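PDB 3OOQ: amidohydrolase, which probably hydrolyses a cyclic amide, perhaps allantoin, as an enzyme of the amidohydrolase superfamily. Local coordinates for residues I7-A12 with K53-G58; F59-S64 with I310-A315; S64-F69 with P102-A107; R106-G111 with E376-D381; K133-I138 with E347-S352. One frame throughout, in Å; residues are numbered along the deposited sequence.

Interaction 1 of 5, residues I7-A12 with K53-G58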
# COMPACT_ATOMS: atom_id res chain seq x y z
N ILE F 7 3.97 -64.85 8.59
CA ILE F 7 2.84 -64.90 7.68
C ILE F 7 3.28 -65.57 6.38
O ILE F 7 4.31 -65.22 5.81
CB ILE F 7 2.27 -63.51 7.36
CG1 ILE F 7 1.71 -62.84 8.62
CG2 ILE F 7 1.20 -63.60 6.29
CD1 ILE F 7 1.36 -61.37 8.42
N LEU F 8 2.48 -66.51 5.91
CA LEU F 8 2.77 -67.21 4.68
C LEU F 8 1.67 -66.92 3.68
O LEU F 8 0.53 -67.39 3.83
CB LEU F 8 2.91 -68.71 4.96
CG LEU F 8 3.20 -69.66 3.79
CD1 LEU F 8 4.41 -69.18 2.98
CD2 LEU F 8 3.37 -71.10 4.29
N PHE F 9 1.99 -66.13 2.66
CA PHE F 9 1.02 -65.81 1.62
C PHE F 9 1.06 -66.89 0.57
O PHE F 9 2.12 -67.16 0.00
CB PHE F 9 1.33 -64.45 0.99
CG PHE F 9 1.19 -63.29 1.94
CD1 PHE F 9 -0.06 -62.74 2.21
CD2 PHE F 9 2.32 -62.73 2.56
CE1 PHE F 9 -0.20 -61.66 3.10
CE2 PHE F 9 2.20 -61.64 3.43
CZ PHE F 9 0.93 -61.10 3.70
N LYS F 10 -0.08 -67.52 0.30
CA LYS F 10 -0.10 -68.69 -0.59
C LYS F 10 -0.83 -68.46 -1.92
O LYS F 10 -1.94 -67.94 -1.95
CB LYS F 10 -0.71 -69.92 0.13
CG LYS F 10 0.08 -70.33 1.38
CD LYS F 10 0.77 -71.71 1.31
CE LYS F 10 1.03 -72.26 -0.10
NZ LYS F 10 2.13 -73.28 -0.07
N ASN F 11 -0.18 -68.87 -3.01
CA ASN F 11 -0.85 -69.04 -4.30
C ASN F 11 -1.33 -67.75 -4.99
O ASN F 11 -2.22 -67.78 -5.84
CB ASN F 11 -1.98 -70.09 -4.18
CG ASN F 11 -2.40 -70.67 -5.52
OD1 ASN F 11 -1.57 -70.90 -6.41
ND2 ASN F 11 -3.69 -70.90 -5.67
N ALA F 12 -0.72 -66.62 -4.62
CA ALA F 12 -0.88 -65.38 -5.36
C ALA F 12 -0.15 -65.48 -6.69
O ALA F 12 0.75 -66.31 -6.86
CB ALA F 12 -0.32 -64.20 -4.55
N LYS F 53 -5.55 -63.68 -6.46
CA LYS F 53 -5.09 -62.32 -6.14
C LYS F 53 -3.67 -62.08 -6.67
O LYS F 53 -3.01 -63.00 -7.14
CB LYS F 53 -5.11 -62.09 -4.62
CG LYS F 53 -6.38 -62.57 -3.89
CD LYS F 53 -7.59 -61.75 -4.30
CE LYS F 53 -8.91 -62.29 -3.72
NZ LYS F 53 -10.01 -61.45 -4.27
N PHE F 54 -3.21 -60.83 -6.59
CA PHE F 54 -1.88 -60.42 -7.05
C PHE F 54 -1.16 -59.78 -5.89
O PHE F 54 -1.73 -58.96 -5.17
CB PHE F 54 -2.00 -59.41 -8.20
CG PHE F 54 -2.56 -59.99 -9.47
CD1 PHE F 54 -3.82 -60.59 -9.48
CD2 PHE F 54 -1.85 -59.93 -10.65
CE1 PHE F 54 -4.34 -61.15 -10.68
CE2 PHE F 54 -2.35 -60.47 -11.84
CZ PHE F 54 -3.59 -61.09 -11.85
N LEU F 55 0.10 -60.15 -5.69
CA LEU F 55 0.89 -59.63 -4.59
C LEU F 55 2.03 -58.80 -5.14
O LEU F 55 2.88 -59.30 -5.89
CB LEU F 55 1.43 -60.77 -3.71
CG LEU F 55 2.07 -60.40 -2.38
CD1 LEU F 55 1.07 -59.72 -1.44
CD2 LEU F 55 2.64 -61.64 -1.71
N PHE F 56 2.04 -57.51 -4.78
CA PHE F 56 3.02 -56.56 -5.29
C PHE F 56 3.82 -56.00 -4.14
O PHE F 56 3.36 -56.05 -3.00
CB PHE F 56 2.30 -55.44 -6.05
CG PHE F 56 2.02 -55.77 -7.49
CD1 PHE F 56 1.02 -56.69 -7.82
CD2 PHE F 56 2.76 -55.19 -8.51
CE1 PHE F 56 0.77 -57.01 -9.15
CE2 PHE F 56 2.50 -55.49 -9.85
CZ PHE F 56 1.51 -56.41 -10.17
N PRO F 57 5.04 -55.49 -4.42
CA PRO F 57 5.67 -54.67 -3.40
C PRO F 57 4.87 -53.37 -3.27
O PRO F 57 4.13 -53.01 -4.20
CB PRO F 57 7.05 -54.36 -3.98
CG PRO F 57 6.89 -54.45 -5.43
CD PRO F 57 5.74 -55.40 -5.71
N GLY F 58 4.99 -52.68 -2.14
CA GLY F 58 4.41 -51.33 -2.03
C GLY F 58 5.09 -50.41 -3.03
O GLY F 58 6.31 -50.51 -3.25

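Interaction 2 of 5, residues F59-S64 with I310-A315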
# COMPACT_ATOMS: atom_id res chain seq x y z
N PHE F 59 4.32 -49.49 -3.62
CA PHE F 59 4.91 -48.48 -4.52
C PHE F 59 5.63 -47.40 -3.74
O PHE F 59 5.33 -47.14 -2.57
CB PHE F 59 3.86 -47.85 -5.44
CG PHE F 59 3.18 -48.85 -6.34
CD1 PHE F 59 3.93 -49.71 -7.14
CD2 PHE F 59 1.78 -48.92 -6.40
CE1 PHE F 59 3.30 -50.63 -7.97
CE2 PHE F 59 1.15 -49.85 -7.23
CZ PHE F 59 1.91 -50.70 -8.03
N VAL F 60 6.61 -46.80 -4.41
CA VAL F 60 7.54 -45.89 -3.77
C VAL F 60 7.57 -44.63 -4.61
O VAL F 60 7.97 -44.65 -5.76
CB VAL F 60 8.96 -46.52 -3.69
CG1 VAL F 60 9.93 -45.60 -2.98
CG2 VAL F 60 8.92 -47.91 -3.00
N ASP F 61 7.10 -43.53 -4.04
CA ASP F 61 7.14 -42.27 -4.76
C ASP F 61 8.35 -41.46 -4.33
O ASP F 61 8.44 -41.02 -3.18
CB ASP F 61 5.87 -41.45 -4.54
CG ASP F 61 5.70 -40.38 -5.60
OD1 ASP F 61 6.66 -39.63 -5.86
OD2 ASP F 61 4.61 -40.29 -6.19
N ALA F 62 9.27 -41.27 -5.26
CA ALA F 62 10.53 -40.61 -4.93
C ALA F 62 10.44 -39.08 -4.68
O ALA F 62 11.43 -38.48 -4.29
CB ALA F 62 11.56 -40.91 -6.00
N HIS F 63 9.27 -38.46 -4.86
CA HIS F 63 9.15 -37.00 -4.67
C HIS F 63 7.71 -36.63 -4.39
O HIS F 63 6.87 -36.67 -5.29
CB HIS F 63 9.67 -36.25 -5.91
CG HIS F 63 9.76 -34.76 -5.74
ND1 HIS F 63 8.64 -33.95 -5.63
CD2 HIS F 63 10.83 -33.94 -5.64
CE1 HIS F 63 9.02 -32.70 -5.50
NE2 HIS F 63 10.34 -32.66 -5.49
N SER F 64 7.43 -36.25 -3.15
CA SER F 64 6.04 -36.05 -2.74
C SER F 64 5.86 -34.93 -1.73
O SER F 64 6.76 -34.64 -0.92
CB SER F 64 5.49 -37.34 -2.12
OG SER F 64 4.08 -37.33 -2.11
N ILE F 310 -0.93 -34.53 -8.72
CA ILE F 310 -1.73 -35.73 -8.98
C ILE F 310 -1.84 -36.47 -7.66
O ILE F 310 -0.84 -36.68 -6.97
CB ILE F 310 -1.07 -36.68 -10.03
CG1 ILE F 310 -0.83 -35.93 -11.35
CG2 ILE F 310 -1.91 -37.95 -10.25
CD1 ILE F 310 0.23 -36.59 -12.22
N PRO F 311 -3.07 -36.84 -7.26
CA PRO F 311 -3.16 -37.51 -5.96
C PRO F 311 -2.37 -38.82 -5.99
O PRO F 311 -2.40 -39.54 -6.98
CB PRO F 311 -4.65 -37.77 -5.78
CG PRO F 311 -5.33 -36.75 -6.65
CD PRO F 311 -4.40 -36.53 -7.82
N LEU F 312 -1.67 -39.10 -4.90
CA LEU F 312 -0.85 -40.27 -4.78
C LEU F 312 -1.66 -41.54 -4.97
O LEU F 312 -1.18 -42.51 -5.57
CB LEU F 312 -0.15 -40.25 -3.42
CG LEU F 312 1.07 -41.12 -3.21
CD1 LEU F 312 2.12 -40.92 -4.31
CD2 LEU F 312 1.66 -40.82 -1.85
N GLU F 313 -2.92 -41.51 -4.50
CA GLU F 313 -3.83 -42.63 -4.67
C GLU F 313 -3.92 -43.08 -6.12
O GLU F 313 -4.28 -44.24 -6.39
CB GLU F 313 -5.24 -42.31 -4.15
CG GLU F 313 -5.94 -41.13 -4.83
CD GLU F 313 -7.24 -40.72 -4.12
OE1 GLU F 313 -7.99 -41.65 -3.71
OE2 GLU F 313 -7.49 -39.49 -3.99
N PHE F 314 -3.57 -42.18 -7.03
CA PHE F 314 -3.70 -42.45 -8.46
C PHE F 314 -2.37 -42.74 -9.19
O PHE F 314 -2.31 -42.69 -10.42
CB PHE F 314 -4.47 -41.33 -9.16
CG PHE F 314 -5.89 -41.15 -8.65
CD1 PHE F 314 -6.75 -42.24 -8.51
CD2 PHE F 314 -6.38 -39.88 -8.34
CE1 PHE F 314 -8.07 -42.08 -8.04
CE2 PHE F 314 -7.69 -39.69 -7.86
CZ PHE F 314 -8.54 -40.79 -7.72
N ALA F 315 -1.33 -43.07 -8.42
CA ALA F 315 -0.03 -43.42 -9.00
C ALA F 315 -0.15 -44.49 -10.11
O ALA F 315 0.50 -44.37 -11.16
CB ALA F 315 0.92 -43.88 -7.91

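Interaction 3 of 5, residues S64-F69 with P102-A107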
# COMPACT_ATOMS: atom_id res chain seq x y z
N SER F 64 7.43 -36.25 -3.15
CA SER F 64 6.04 -36.05 -2.74
C SER F 64 5.86 -34.93 -1.73
O SER F 64 6.76 -34.64 -0.92
CB SER F 64 5.49 -37.34 -2.12
OG SER F 64 4.08 -37.33 -2.11
N HIS F 65 4.67 -34.34 -1.72
CA HIS F 65 4.31 -33.41 -0.67
C HIS F 65 3.14 -33.89 0.18
O HIS F 65 2.58 -33.14 0.95
CB HIS F 65 4.08 -32.01 -1.24
CG HIS F 65 5.12 -31.59 -2.24
ND1 HIS F 65 6.43 -31.34 -1.89
CD2 HIS F 65 5.06 -31.44 -3.59
CE1 HIS F 65 7.13 -31.02 -2.96
NE2 HIS F 65 6.32 -31.06 -4.01
N ILE F 66 2.81 -35.18 0.09
CA ILE F 66 1.77 -35.76 0.94
C ILE F 66 2.09 -35.49 2.41
O ILE F 66 3.26 -35.48 2.81
CB ILE F 66 1.54 -37.28 0.67
CG1 ILE F 66 0.22 -37.74 1.31
CG2 ILE F 66 2.76 -38.13 1.16
CD1 ILE F 66 -0.41 -38.96 0.65
N GLY F 67 1.07 -35.23 3.21
CA GLY F 67 1.27 -34.90 4.61
C GLY F 67 1.69 -33.46 4.84
O GLY F 67 1.44 -32.91 5.92
N LEU F 68 2.35 -32.85 3.86
CA LEU F 68 2.75 -31.42 3.95
C LEU F 68 1.64 -30.46 3.53
O LEU F 68 1.50 -29.37 4.10
CB LEU F 68 3.99 -31.13 3.09
CG LEU F 68 5.37 -31.64 3.50
CD1 LEU F 68 6.42 -31.04 2.59
CD2 LEU F 68 5.66 -31.23 4.93
N PHE F 69 0.91 -30.85 2.49
CA PHE F 69 -0.17 -30.07 1.93
C PHE F 69 -1.43 -30.89 2.22
O PHE F 69 -1.87 -31.67 1.39
CB PHE F 69 0.10 -29.92 0.43
CG PHE F 69 -0.79 -28.95 -0.28
CD1 PHE F 69 -2.13 -28.79 0.08
CD2 PHE F 69 -0.30 -28.21 -1.37
CE1 PHE F 69 -2.96 -27.90 -0.60
CE2 PHE F 69 -1.12 -27.33 -2.06
CZ PHE F 69 -2.46 -27.17 -1.68
N PRO F 102 -5.73 -37.11 5.47
CA PRO F 102 -6.60 -38.15 4.87
C PRO F 102 -6.14 -38.66 3.52
O PRO F 102 -6.61 -39.71 3.06
CB PRO F 102 -7.97 -37.46 4.75
CG PRO F 102 -7.72 -35.98 4.94
CD PRO F 102 -6.46 -35.85 5.74
N ALA F 103 -5.23 -37.92 2.86
CA ALA F 103 -4.63 -38.38 1.62
C ALA F 103 -3.85 -39.69 1.82
O ALA F 103 -3.63 -40.43 0.86
CB ALA F 103 -3.72 -37.30 1.03
N ILE F 104 -3.42 -39.95 3.05
CA ILE F 104 -2.53 -41.08 3.36
C ILE F 104 -3.24 -42.43 3.30
O ILE F 104 -2.71 -43.38 2.72
CB ILE F 104 -1.76 -40.86 4.69
CG1 ILE F 104 -0.69 -39.78 4.46
CG2 ILE F 104 -1.10 -42.19 5.19
CD1 ILE F 104 -0.07 -39.19 5.73
N GLU F 105 -4.44 -42.52 3.88
CA GLU F 105 -5.24 -43.74 3.78
C GLU F 105 -5.62 -43.95 2.30
O GLU F 105 -5.77 -45.08 1.84
CB GLU F 105 -6.49 -43.66 4.68
CG GLU F 105 -7.15 -44.99 4.95
CD GLU F 105 -6.49 -45.80 6.07
OE1 GLU F 105 -5.39 -45.42 6.55
OE2 GLU F 105 -7.08 -46.83 6.47
N ARG F 106 -5.78 -42.85 1.58
CA ARG F 106 -6.11 -42.91 0.16
C ARG F 106 -4.92 -43.40 -0.66
O ARG F 106 -5.10 -44.13 -1.63
CB ARG F 106 -6.60 -41.54 -0.34
CG ARG F 106 -7.97 -41.15 0.21
CD ARG F 106 -8.35 -39.72 -0.19
NE ARG F 106 -9.69 -39.37 0.28
CZ ARG F 106 -10.01 -38.30 1.00
NH1 ARG F 106 -9.11 -37.38 1.34
NH2 ARG F 106 -11.27 -38.12 1.36
N ALA F 107 -3.70 -43.02 -0.26
CA ALA F 107 -2.48 -43.50 -0.95
C ALA F 107 -2.25 -45.02 -0.75
O ALA F 107 -1.87 -45.72 -1.69
CB ALA F 107 -1.27 -42.72 -0.49

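Interaction 4 of 5, residues R106-G111 with E376-D381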
# COMPACT_ATOMS: atom_id res chain seq x y z
N ARG F 106 -5.78 -42.85 1.58
CA ARG F 106 -6.11 -42.91 0.16
C ARG F 106 -4.92 -43.40 -0.66
O ARG F 106 -5.10 -44.13 -1.63
CB ARG F 106 -6.60 -41.54 -0.34
CG ARG F 106 -7.97 -41.15 0.21
CD ARG F 106 -8.35 -39.72 -0.19
NE ARG F 106 -9.69 -39.37 0.28
CZ ARG F 106 -10.01 -38.30 1.00
NH1 ARG F 106 -9.11 -37.38 1.34
NH2 ARG F 106 -11.27 -38.12 1.36
N ALA F 107 -3.70 -43.02 -0.26
CA ALA F 107 -2.48 -43.50 -0.95
C ALA F 107 -2.25 -45.02 -0.75
O ALA F 107 -1.87 -45.72 -1.69
CB ALA F 107 -1.27 -42.72 -0.49
N LEU F 108 -2.49 -45.49 0.47
CA LEU F 108 -2.50 -46.92 0.77
C LEU F 108 -3.54 -47.66 -0.08
O LEU F 108 -3.24 -48.72 -0.63
CB LEU F 108 -2.71 -47.15 2.27
CG LEU F 108 -1.59 -46.69 3.23
CD1 LEU F 108 -2.06 -46.66 4.69
CD2 LEU F 108 -0.33 -47.58 3.10
N ALA F 109 -4.74 -47.11 -0.19
CA ALA F 109 -5.77 -47.66 -1.07
C ALA F 109 -5.36 -47.66 -2.57
O ALA F 109 -6.03 -48.30 -3.39
CB ALA F 109 -7.14 -46.92 -0.86
N GLY F 110 -4.30 -46.94 -2.91
CA GLY F 110 -3.72 -47.01 -4.25
C GLY F 110 -2.41 -47.77 -4.31
O GLY F 110 -1.73 -47.81 -5.34
N GLY F 111 -2.03 -48.36 -3.18
CA GLY F 111 -0.90 -49.28 -3.13
C GLY F 111 0.45 -48.64 -2.91
O GLY F 111 1.46 -49.29 -3.13
N GLU F 376 -6.85 -54.85 -1.80
CA GLU F 376 -7.57 -55.55 -0.74
C GLU F 376 -6.90 -55.40 0.61
O GLU F 376 -7.58 -55.32 1.63
CB GLU F 376 -7.77 -57.02 -1.12
CG GLU F 376 -8.59 -57.15 -2.42
CD GLU F 376 -9.01 -58.57 -2.74
OE1 GLU F 376 -8.57 -59.50 -2.03
OE2 GLU F 376 -9.78 -58.73 -3.72
N ARG F 377 -5.57 -55.38 0.64
CA ARG F 377 -4.81 -55.30 1.89
C ARG F 377 -3.46 -54.71 1.64
O ARG F 377 -2.91 -54.87 0.56
CB ARG F 377 -4.58 -56.69 2.49
CG ARG F 377 -5.79 -57.34 3.11
CD ARG F 377 -5.35 -58.54 3.89
NE ARG F 377 -6.46 -59.44 4.24
CZ ARG F 377 -6.30 -60.57 4.91
NH1 ARG F 377 -5.10 -60.95 5.30
NH2 ARG F 377 -7.36 -61.32 5.19
N VAL F 378 -2.90 -54.07 2.67
CA VAL F 378 -1.54 -53.53 2.61
C VAL F 378 -0.84 -53.86 3.91
O VAL F 378 -1.40 -53.65 4.99
CB VAL F 378 -1.50 -51.98 2.40
CG1 VAL F 378 -0.03 -51.47 2.28
CG2 VAL F 378 -2.30 -51.58 1.16
N TYR F 379 0.38 -54.38 3.79
CA TYR F 379 1.25 -54.63 4.92
C TYR F 379 2.44 -53.73 4.74
O TYR F 379 2.87 -53.49 3.61
CB TYR F 379 1.71 -56.10 4.93
CG TYR F 379 0.59 -57.11 5.11
CD1 TYR F 379 -0.21 -57.49 4.02
CD2 TYR F 379 0.34 -57.69 6.35
CE1 TYR F 379 -1.24 -58.42 4.17
CE2 TYR F 379 -0.70 -58.64 6.51
CZ TYR F 379 -1.47 -58.99 5.41
OH TYR F 379 -2.47 -59.91 5.55
N ILE F 380 2.96 -53.22 5.86
CA ILE F 380 4.19 -52.44 5.89
C ILE F 380 5.00 -53.02 7.05
O ILE F 380 4.47 -53.18 8.15
CB ILE F 380 3.91 -50.93 6.11
CG1 ILE F 380 3.25 -50.33 4.86
CG2 ILE F 380 5.21 -50.18 6.47
CD1 ILE F 380 2.91 -48.84 4.94
N ASP F 381 6.25 -53.39 6.80
CA ASP F 381 7.04 -54.13 7.81
C ASP F 381 6.27 -55.35 8.34
O ASP F 381 6.32 -55.66 9.54
CB ASP F 381 7.45 -53.21 8.97
CG ASP F 381 8.26 -52.02 8.51
OD1 ASP F 381 9.06 -52.15 7.55
OD2 ASP F 381 8.11 -50.96 9.13

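Interaction 5 of 5, residues K133-I138 with E347-S352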
# COMPACT_ATOMS: atom_id res chain seq x y z
N LYS F 133 7.59 -44.17 5.67
CA LYS F 133 6.59 -45.17 5.33
C LYS F 133 5.32 -44.82 6.07
O LYS F 133 5.38 -44.24 7.14
CB LYS F 133 7.03 -46.54 5.80
CG LYS F 133 8.25 -47.09 5.13
CD LYS F 133 8.33 -48.58 5.44
CE LYS F 133 9.67 -49.12 5.05
NZ LYS F 133 9.64 -50.60 5.20
N PHE F 134 4.17 -45.20 5.50
CA PHE F 134 2.87 -44.89 6.11
C PHE F 134 2.51 -45.92 7.18
O PHE F 134 1.46 -46.55 7.10
CB PHE F 134 1.76 -44.85 5.03
CG PHE F 134 2.01 -43.88 3.91
CD1 PHE F 134 2.46 -42.58 4.16
CD2 PHE F 134 1.71 -44.24 2.59
CE1 PHE F 134 2.68 -41.67 3.12
CE2 PHE F 134 1.92 -43.33 1.54
CZ PHE F 134 2.41 -42.03 1.82
N ARG F 135 3.38 -46.08 8.18
CA ARG F 135 3.24 -47.14 9.17
C ARG F 135 2.58 -46.76 10.50
O ARG F 135 2.15 -47.64 11.24
CB ARG F 135 4.58 -47.88 9.43
CG ARG F 135 5.80 -46.97 9.54
CD ARG F 135 6.99 -47.67 10.21
NE ARG F 135 7.97 -48.30 9.31
CZ ARG F 135 9.27 -47.98 9.23
NH1 ARG F 135 9.79 -47.02 9.97
NH2 ARG F 135 10.05 -48.64 8.38
N SER F 136 2.49 -45.46 10.81
CA SER F 136 2.11 -45.04 12.16
C SER F 136 1.72 -43.55 12.17
O SER F 136 2.10 -42.79 11.28
CB SER F 136 3.29 -45.30 13.11
OG SER F 136 3.14 -44.66 14.36
N ILE F 137 0.96 -43.13 13.18
CA ILE F 137 0.69 -41.71 13.35
C ILE F 137 1.85 -41.03 14.06
O ILE F 137 1.89 -39.81 14.18
CB ILE F 137 -0.63 -41.46 14.10
CG1 ILE F 137 -0.58 -42.10 15.49
CG2 ILE F 137 -1.80 -41.96 13.26
CD1 ILE F 137 -1.85 -41.96 16.24
N ILE F 138 2.79 -41.83 14.55
CA ILE F 138 3.97 -41.26 15.19
C ILE F 138 5.08 -41.17 14.15
O ILE F 138 5.55 -42.21 13.65
CB ILE F 138 4.40 -42.09 16.45
CG1 ILE F 138 3.28 -42.03 17.50
CG2 ILE F 138 5.69 -41.54 17.05
CD1 ILE F 138 3.05 -43.34 18.20
N GLU F 347 17.31 -49.45 -2.14
CA GLU F 347 16.94 -50.68 -2.85
C GLU F 347 17.32 -51.97 -2.09
O GLU F 347 16.91 -53.06 -2.49
CB GLU F 347 17.51 -50.70 -4.28
CG GLU F 347 18.99 -51.07 -4.38
CD GLU F 347 19.93 -49.87 -4.17
OE1 GLU F 347 19.52 -48.87 -3.52
OE2 GLU F 347 21.08 -49.95 -4.65
N ASP F 348 18.09 -51.85 -1.01
CA ASP F 348 18.35 -52.99 -0.13
C ASP F 348 17.15 -53.23 0.80
O ASP F 348 17.05 -54.28 1.43
CB ASP F 348 19.62 -52.77 0.70
CG ASP F 348 19.57 -51.48 1.53
OD1 ASP F 348 19.96 -51.49 2.70
OD2 ASP F 348 19.09 -50.46 1.00
N ARG F 349 16.23 -52.26 0.87
CA ARG F 349 15.14 -52.31 1.84
C ARG F 349 13.73 -52.40 1.24
O ARG F 349 12.90 -53.18 1.74
CB ARG F 349 15.23 -51.11 2.78
CG ARG F 349 16.32 -51.29 3.83
CD ARG F 349 16.24 -50.18 4.84
NE ARG F 349 15.00 -50.25 5.62
CZ ARG F 349 14.73 -49.46 6.65
NH1 ARG F 349 15.61 -48.54 7.04
NH2 ARG F 349 13.58 -49.59 7.30
N ILE F 350 13.47 -51.63 0.20
CA ILE F 350 12.12 -51.50 -0.34
C ILE F 350 12.11 -51.57 -1.86
O ILE F 350 13.15 -51.54 -2.49
CB ILE F 350 11.47 -50.16 0.09
CG1 ILE F 350 12.36 -48.98 -0.33
CG2 ILE F 350 11.20 -50.13 1.59
CD1 ILE F 350 11.75 -47.60 -0.06
N GLY F 351 10.91 -51.66 -2.42
CA GLY F 351 10.71 -51.61 -3.87
C GLY F 351 10.81 -52.91 -4.66
O GLY F 351 10.83 -52.86 -5.90
N SER F 352 10.90 -54.05 -3.97
CA SER F 352 10.89 -55.38 -4.62
C SER F 352 10.48 -56.49 -3.66
O SER F 352 10.56 -56.32 -2.43
CB SER F 352 12.27 -55.72 -5.23
OG SER F 352 13.27 -55.90 -4.23
O HOH W 1 12.91 -47.90 9.41

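Interaction 1 of 5, residues I7-A12 with K53-G58
A small apolar contact, buried and held by side-chain packing, joins Phe-9 and Ala-12 to Leu-55 where the N-terminal sheet meets the sheet that continues into the barrel. Leu-55 sits at the centre. With its CG anti to the backbone N (chi1 -169°), it sends CD2 to within 4.1 Å of the CB of Phe-9, while its own CB lies 3.9 Å from the CB of Ala-12. The methyl lies oblique to the Phe-9 ring; CG2 of Ile-7 lies over the rim of one face of that ring, and Tyr-379 meets the ring edge-to-face. Between Phe-9 and Ala-12 the chain turns a corner at Asn-11, which has positive phi, and Ala-12 enters the neighbouring sheet, its CA 3.7 Å from the carbonyl O of Lys-53. The amine of Lys-53 leads away to a salt bridge with Glu-376. Leu-361 and Val-363 also pack on Leu-55. A small beta domain built from the two ends of the chain beside a TIM-type barrel is characteristic of many amidohydrolases.

Interaction 2 of 5, residues F59-S64 with I310-A315
Leu-312 meets Asp-61 and Ser-64 in a buried contact between the strand 54-64 and the turn that leads into helix 315-321. The tight part is one methyl against one carboxylate: CD1 of Leu-312 approaches OD2 of Asp-61 to 3.2 Å and lies 3.8 Å from the CB of the same aspartate. Both side chains place CG anti to the backbone N (chi1 -162° for Asp-61, -161° for Leu-312), and they cross at a slant. The other methyl is held more loosely, with CD2 of Leu-312 4.3 Å from OG of Ser-64. Farther out, the 310-315 turn reaches the subunit boundary, where Pro-311 packs on Thr-276 of a second subunit and Phe-314 on Tyr-325 of that subunit. The carboxylate is fixed by polar bonds. Its OD1 accepts from the backbone N of His-63 at 3.0 Å through the anti lone pair, nearly straight at 165°, closing an Asx turn, and OD2 accepts from the backbone N of Cys-305. Asp-61 is therefore a buried acid with each oxygen gripped by a backbone N-H; these two bonds fix its rotation and probably offset part of its charge, while the leucine methyl only shields OD2.

Interaction 3 of 5, residues S64-F69 with P102-A107
Ile-66 is the bump of this contact and one side of helix 103-108 is the hollow. Its CG1, anti to the backbone N (chi1 -165°), carries CD1 out from the loop into a shallow dip lined by Ala-103, Ile-104 and Ala-107. The tip methyl rests 3.7 Å from CB of Ala-103 and 4.0 Å from CB of Ala-107, two small residues one helical turn apart. CD1 of Ile-66 also lies 3.5 Å from the carbonyl O of Ala-103, an oxygen already engaged by the backbone N of Ala-107. Ile-104 forms the wall of the dip: its CG1 stands 3.9 Å from CG1 of Ile-66, the two branched chains crossing at a slant. Val-115 of the strand 112-117 also packs on Ile-66. Asp-101 links the loop to the helix start by hydrogen bonds, since OD2 takes the N-H of Gly-67 and OD1 that of Ala-103. Across the contact itself the chemistry is apolar, so loop 64-69 is seated on the helix by fit of shape, and Asp-101 adds a polar link between loop and helix.

Interaction 4 of 5, residues R106-G111 with E376-D381
Leu-108 turns CG anti to its carbonyl carbon (chi1 -67°) and, with chi2 at 166°, lays CD2 against the strand, while Val-378 holds CG1 anti to the backbone N (chi1 -178°), which leaves CG2 beside that N, anti to the carbonyl carbon. The contact packs the Schellman-capped end of helix 103-108, in the TIM-barrel domain, on strand 375-380 of the C-terminal part, with Gly-111 as the C-prime residue at positive phi. CD2 of Leu-108 lies 4.0 Å from CG1 of Val-378 and 3.9 Å from CD1 of Ile-380, so one methyl fits against two alternate residues that point to the same side of the strand. The leucine chain runs nearly square to both. Thr-113 touches Val-378 and Ile-380 too, and Phe-386 from the neighbouring strand reaches Val-378 and Ala-109. On the far side of the strand, NH1 of Arg-377 gives a hydrogen bond to OH of Tyr-379 at 2.8 Å, with the hydroxyl oxygen close to the guanidinium plane. At the helix end, CG2 of Val-378 approaches the carbonyl O of Leu-108 to 3.5 Å, the same oxygen that accepts from the backbone N of Gly-111.

Interaction 5 of 5, residues K133-I138 with E347-S352
Lys-133 and Ile-350 run antiparallel side by side, while the chains of Arg-135 and Arg-349 lie roughly perpendicular; these two pairs make the contact. The lysine chain is stretched out past CG, and its CE lies 3.9 Å from CG2 of Ile-350. Its NZ continues past that methyl to salt bridges with Asp-358, Asp-360 and Asp-381. Each arginine kinks about its CG-CD bond (chi3 94° in Arg-135, 66° in Arg-349), yet their guanidinium planes end only 13° apart. NH2 of Arg-349 stands at the edge of the Arg-135 group, 3.8 Å from NH2 of Arg-135. A water bridges the two, accepting from NH2 of Arg-135 at 3.1 Å and from NH2 of Arg-349 at 2.8 Å, and it lies in the plane of the latter group. Other bonds lead out of the contact: NE of Arg-135 pairs with Asp-381 and its NH1 with the backbone carbonyls of Glu-141 and Ile-143, and NH2 of Arg-349 also pairs with Asp-358. Three basic ends are thus gathered round a cluster of aspartates, whose negative charge probably offsets theirs, while the water bridges the two arginines.

How the interactions relate
The contacts run from the N-terminal sheet to the barrel. Interactions 1 and 2 lie in succession on strand 54-64, their centres about 21 Å apart. Interactions 2 and 3 are the nearest pair, about 9 Å between centres; Leu-312 of one packs on Ile-66 and Ala-107 of the other. Helix 103-108 then carries interaction 3 on to interaction 4. Interaction 4 meets interaction 1 through Glu-376, and interaction 5 through Asp-381, which joins both basic residues of 133-138, its OD1 2.9 Å from NZ of Lys-133. Phe-134 of 133-138 also packs on interactions 2 and 3. His-63 of 59-64 and His-65 of 64-69 are consistent with the HxH metal motif of amidohydrolases.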